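Local coordinates for protein L-asparagine oxygenase (Streptomyces coelicolor, PDB 2OG5) that hydroxylates L-asparagine at C3, using iron(II), 2-oxoglutarate and dioxygen, to supply a building block of a calcium-dependent lipopeptide antibiotic, at residues Q156-V161 and T323-Q328. Sequence-based numbering, arbitrary orientation.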
ATOM      1  N   GLN A 156       0.719   9.650  -2.762  1.00 19.03           N
ATOM      2  CA  GLN A 156       0.677  10.226  -1.413  1.00 19.58           C
ATOM      3  C   GLN A 156       2.011  10.030  -0.711  1.00 19.36           C
ATOM      4  O   GLN A 156       2.632   8.971  -0.822  1.00 19.89           O
ATOM      5  CB  GLN A 156      -0.446   9.562  -0.601  1.00 20.04           C
ATOM      6  CG  GLN A 156      -1.793   9.598  -1.334  1.00 20.65           C
ATOM      7  CD  GLN A 156      -2.932   8.892  -0.625  1.00 22.31           C
ATOM      8  OE1 GLN A 156      -2.790   8.390   0.494  1.00 23.54           O
ATOM      9  NE2 GLN A 156      -4.078   8.831  -1.300  1.00 21.09           N
ATOM     10  N   ASP A 157       2.443  11.041   0.032  1.00 19.56           N
ATOM     11  CA  ASP A 157       3.716  10.969   0.733  1.00 19.93           C
ATOM     12  C   ASP A 157       3.569  10.275   2.072  1.00 19.93           C
ATOM     13  O   ASP A 157       2.576  10.467   2.795  1.00 20.22           O
ATOM     14  CB  ASP A 157       4.297  12.367   0.964  1.00 19.90           C
ATOM     15  CG  ASP A 157       4.714  13.050  -0.322  1.00 20.82           C
ATOM     16  OD1 ASP A 157       5.303  12.390  -1.191  1.00 19.58           O
ATOM     17  OD2 ASP A 157       4.480  14.270  -0.465  1.00 23.02           O
ATOM     18  N   VAL A 158       4.558   9.446   2.394  1.00 19.71           N
ATOM     19  CA  VAL A 158       4.667   8.845   3.720  1.00 20.29           C
ATOM     20  C   VAL A 158       5.929   9.442   4.351  1.00 20.42           C
ATOM     21  O   VAL A 158       7.053   9.051   4.006  1.00 21.00           O
ATOM     22  CB  VAL A 158       4.727   7.319   3.632  1.00 19.65           C
ATOM     23  CG1 VAL A 158       4.742   6.699   5.026  1.00 20.72           C
ATOM     24  CG2 VAL A 158       3.534   6.784   2.822  1.00 19.99           C
ATOM     25  N   VAL A 159       5.736  10.430   5.234  1.00 20.44           N
ATOM     26  CA  VAL A 159       6.821  11.221   5.826  1.00 20.80           C
ATOM     27  C   VAL A 159       6.439  11.603   7.247  1.00 21.25           C
ATOM     28  O   VAL A 159       5.266  11.870   7.519  1.00 21.63           O
ATOM     29  CB  VAL A 159       7.111  12.509   5.013  1.00 20.85           C
ATOM     30  CG1 VAL A 159       7.606  12.164   3.612  1.00 20.98           C
ATOM     31  CG2 VAL A 159       5.866  13.404   4.922  1.00 21.75           C
ATOM     32  N   PRO A 160       7.414  11.618   8.166  1.00 20.92           N
ATOM     33  CA  PRO A 160       7.067  11.956   9.548  1.00 21.08           C
ATOM     34  C   PRO A 160       6.839  13.448   9.743  1.00 21.27           C
ATOM     35  O   PRO A 160       7.589  14.254   9.203  1.00 21.53           O
ATOM     36  CB  PRO A 160       8.298  11.491  10.327  1.00 20.79           C
ATOM     37  CG  PRO A 160       9.429  11.645   9.360  1.00 21.25           C
ATOM     38  CD  PRO A 160       8.848  11.303   8.012  1.00 21.11           C
ATOM     39  N   VAL A 161       5.825  13.804  10.535  1.00 21.41           N
ATOM     40  CA  VAL A 161       5.457  15.200  10.764  1.00 21.96           C
ATOM     41  C   VAL A 161       5.544  15.532  12.255  1.00 21.88           C
ATOM     42  O   VAL A 161       4.982  14.797  13.074  1.00 21.58           O
ATOM     43  CB  VAL A 161       4.020  15.456  10.293  1.00 21.85           C
ATOM     44  CG1 VAL A 161       3.612  16.895  10.545  1.00 21.58           C
ATOM     45  CG2 VAL A 161       3.872  15.112   8.803  1.00 22.04           C
ATOM     46  N   THR A 323      16.099  15.027   6.095  1.00 22.07           N
ATOM     47  CA  THR A 323      16.800  13.801   5.685  1.00 21.32           C
ATOM     48  C   THR A 323      16.028  12.523   6.045  1.00 20.63           C
ATOM     49  O   THR A 323      16.505  11.419   5.813  1.00 20.31           O
ATOM     50  CB  THR A 323      18.231  13.718   6.287  1.00 21.80           C
ATOM     51  OG1 THR A 323      18.172  13.483   7.698  1.00 21.90           O
ATOM     52  CG2 THR A 323      19.022  15.018   6.021  1.00 21.31           C
ATOM     53  N   ASP A 324      14.838  12.672   6.614  1.00 19.73           N
ATOM     54  CA  ASP A 324      14.052  11.520   7.052  1.00 19.53           C
ATOM     55  C   ASP A 324      13.482  10.660   5.924  1.00 19.09           C
ATOM     56  O   ASP A 324      13.433  11.062   4.762  1.00 18.72           O
ATOM     57  CB  ASP A 324      12.893  11.966   7.957  1.00 19.89           C
ATOM     58  CG  ASP A 324      13.359  12.423   9.328  1.00 20.39           C
ATOM     59  OD1 ASP A 324      13.989  11.607  10.044  1.00 20.70           O
ATOM     60  OD2 ASP A 324      13.056  13.572   9.696  1.00 21.65           O
ATOM     61  N   ARG A 325      13.076   9.458   6.333  1.00 18.65           N
ATOM     62  CA  ARG A 325      12.351   8.482   5.517  0.50 19.09           C
ATOM     63  C   ARG A 325      11.291   9.145   4.645  1.00 19.06           C
ATOM     64  O   ARG A 325      10.490   9.914   5.148  1.00 18.77           O
ATOM     65  CB  ARG A 325      11.672   7.500   6.482  0.50 19.28           C
ATOM     66  CG  ARG A 325      11.012   6.272   5.879  0.50 19.30           C
ATOM     67  CD  ARG A 325      10.453   5.412   7.022  0.50 19.33           C
ATOM     68  NE  ARG A 325       9.997   4.074   6.639  0.50 20.62           N
ATOM     69  CZ  ARG A 325       8.728   3.720   6.456  0.50 20.20           C
ATOM     70  NH1 ARG A 325       7.740   4.603   6.568  0.50 20.94           N
ATOM     71  NH2 ARG A 325       8.442   2.475   6.137  0.50 21.02           N
ATOM     72  N   TRP A 326      11.269   8.810   3.358  1.00 19.07           N
ATOM     73  CA  TRP A 326      10.289   9.356   2.416  1.00 19.04           C
ATOM     74  C   TRP A 326       9.858   8.237   1.479  1.00 19.08           C
ATOM     75  O   TRP A 326      10.663   7.780   0.654  1.00 18.39           O
ATOM     76  CB  TRP A 326      10.904  10.500   1.604  1.00 19.54           C
ATOM     77  CG  TRP A 326       9.946  11.282   0.740  1.00 19.20           C
ATOM     78  CD1 TRP A 326       8.607  11.038   0.538  1.00 20.03           C
ATOM     79  CD2 TRP A 326      10.263  12.424  -0.068  1.00 19.58           C
ATOM     80  NE1 TRP A 326       8.086  11.966  -0.317  1.00 19.91           N
ATOM     81  CE2 TRP A 326       9.074  12.825  -0.710  1.00 19.70           C
ATOM     82  CE3 TRP A 326      11.434  13.160  -0.296  1.00 20.33           C
ATOM     83  CZ2 TRP A 326       9.019  13.921  -1.564  1.00 20.36           C
ATOM     84  CZ3 TRP A 326      11.375  14.257  -1.159  1.00 20.31           C
ATOM     85  CH2 TRP A 326      10.173  14.619  -1.780  1.00 20.42           C
ATOM     86  N   LEU A 327       8.616   7.779   1.620  1.00 18.78           N
ATOM     87  CA  LEU A 327       8.009   6.876   0.636  1.00 19.18           C
ATOM     88  C   LEU A 327       6.907   7.623  -0.081  1.00 19.21           C
ATOM     89  O   LEU A 327       6.345   8.576   0.452  1.00 19.33           O
ATOM     90  CB  LEU A 327       7.393   5.627   1.277  1.00 19.47           C
ATOM     91  CG  LEU A 327       8.121   4.948   2.419  1.00 20.56           C
ATOM     92  CD1 LEU A 327       7.327   3.752   2.949  1.00 21.76           C
ATOM     93  CD2 LEU A 327       9.532   4.520   2.017  1.00 21.59           C
ATOM     94  N   GLN A 328       6.592   7.181  -1.294  1.00 19.28           N
ATOM     95  CA  GLN A 328       5.350   7.584  -1.947  1.00 18.98           C
ATOM     96  C   GLN A 328       4.480   6.347  -2.164  1.00 19.01           C
ATOM     97  O   GLN A 328       4.978   5.253  -2.442  1.00 19.49           O
ATOM     98  CB  GLN A 328       5.622   8.356  -3.233  1.00 19.24           C
ATOM     99  CG  GLN A 328       6.189   9.735  -2.901  1.00 19.44           C
ATOM    100  CD  GLN A 328       6.392  10.647  -4.083  1.00 19.83           C
ATOM    101  OE1 GLN A 328       6.767  10.211  -5.182  1.00 20.18           O
ATOM    102  NE2 GLN A 328       6.182  11.942  -3.855  1.00 20.62           N
TER
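Gln156 O takes a CA-H...O contact from Gln328 CA. Gln156 CB points away from 323-328, and Gln156 OE1 is hydrogen-bonded to NH2 of Arg329, an L-asparagine-binding residue. Asp157 pairs with Gln328 at a non-hydrogen-bonded site of the antiparallel strands 156-158 and 326-333. Asp157 OD1 takes two side-chain bonds. Gln328 NE2 donates to Asp157 OD1 nearly along its C-O bond, at 2.8 Å, the amide almost coplanar with the carboxylate. Trp326 NE1 comes to Asp157 OD1 from above the carboxylate plane at 2.9 Å, and this oxygen lies in the indole plane. Asp157 OD2 is hydrogen-bonded to Ser121 OG. Val158 and Leu327 form the hydrogen-bonded pair: Val158 N meets Leu327 O at 2.8 Å, and Leu327 N meets Val158 O at 3.1 Å. Val158 CG1 is anti to the backbone N (chi1 -176°), which brings it to 4.0 Å from NH1 of Arg325, which binds 2-oxoglutarate, in one of its two conformers. Val159 CG1 lies 3.4 Å from Trp326 CD1. Pro160 CG rests on Asp324 CB at 3.8 Å. The contact pairs two jelly-roll strands beside Arg325 and Arg329. The three donors probably favour a charged Asp157. Asp157 OD1 restricts the indole's rotation and, with Gln123 OE1, helps fix the Gln328 amide.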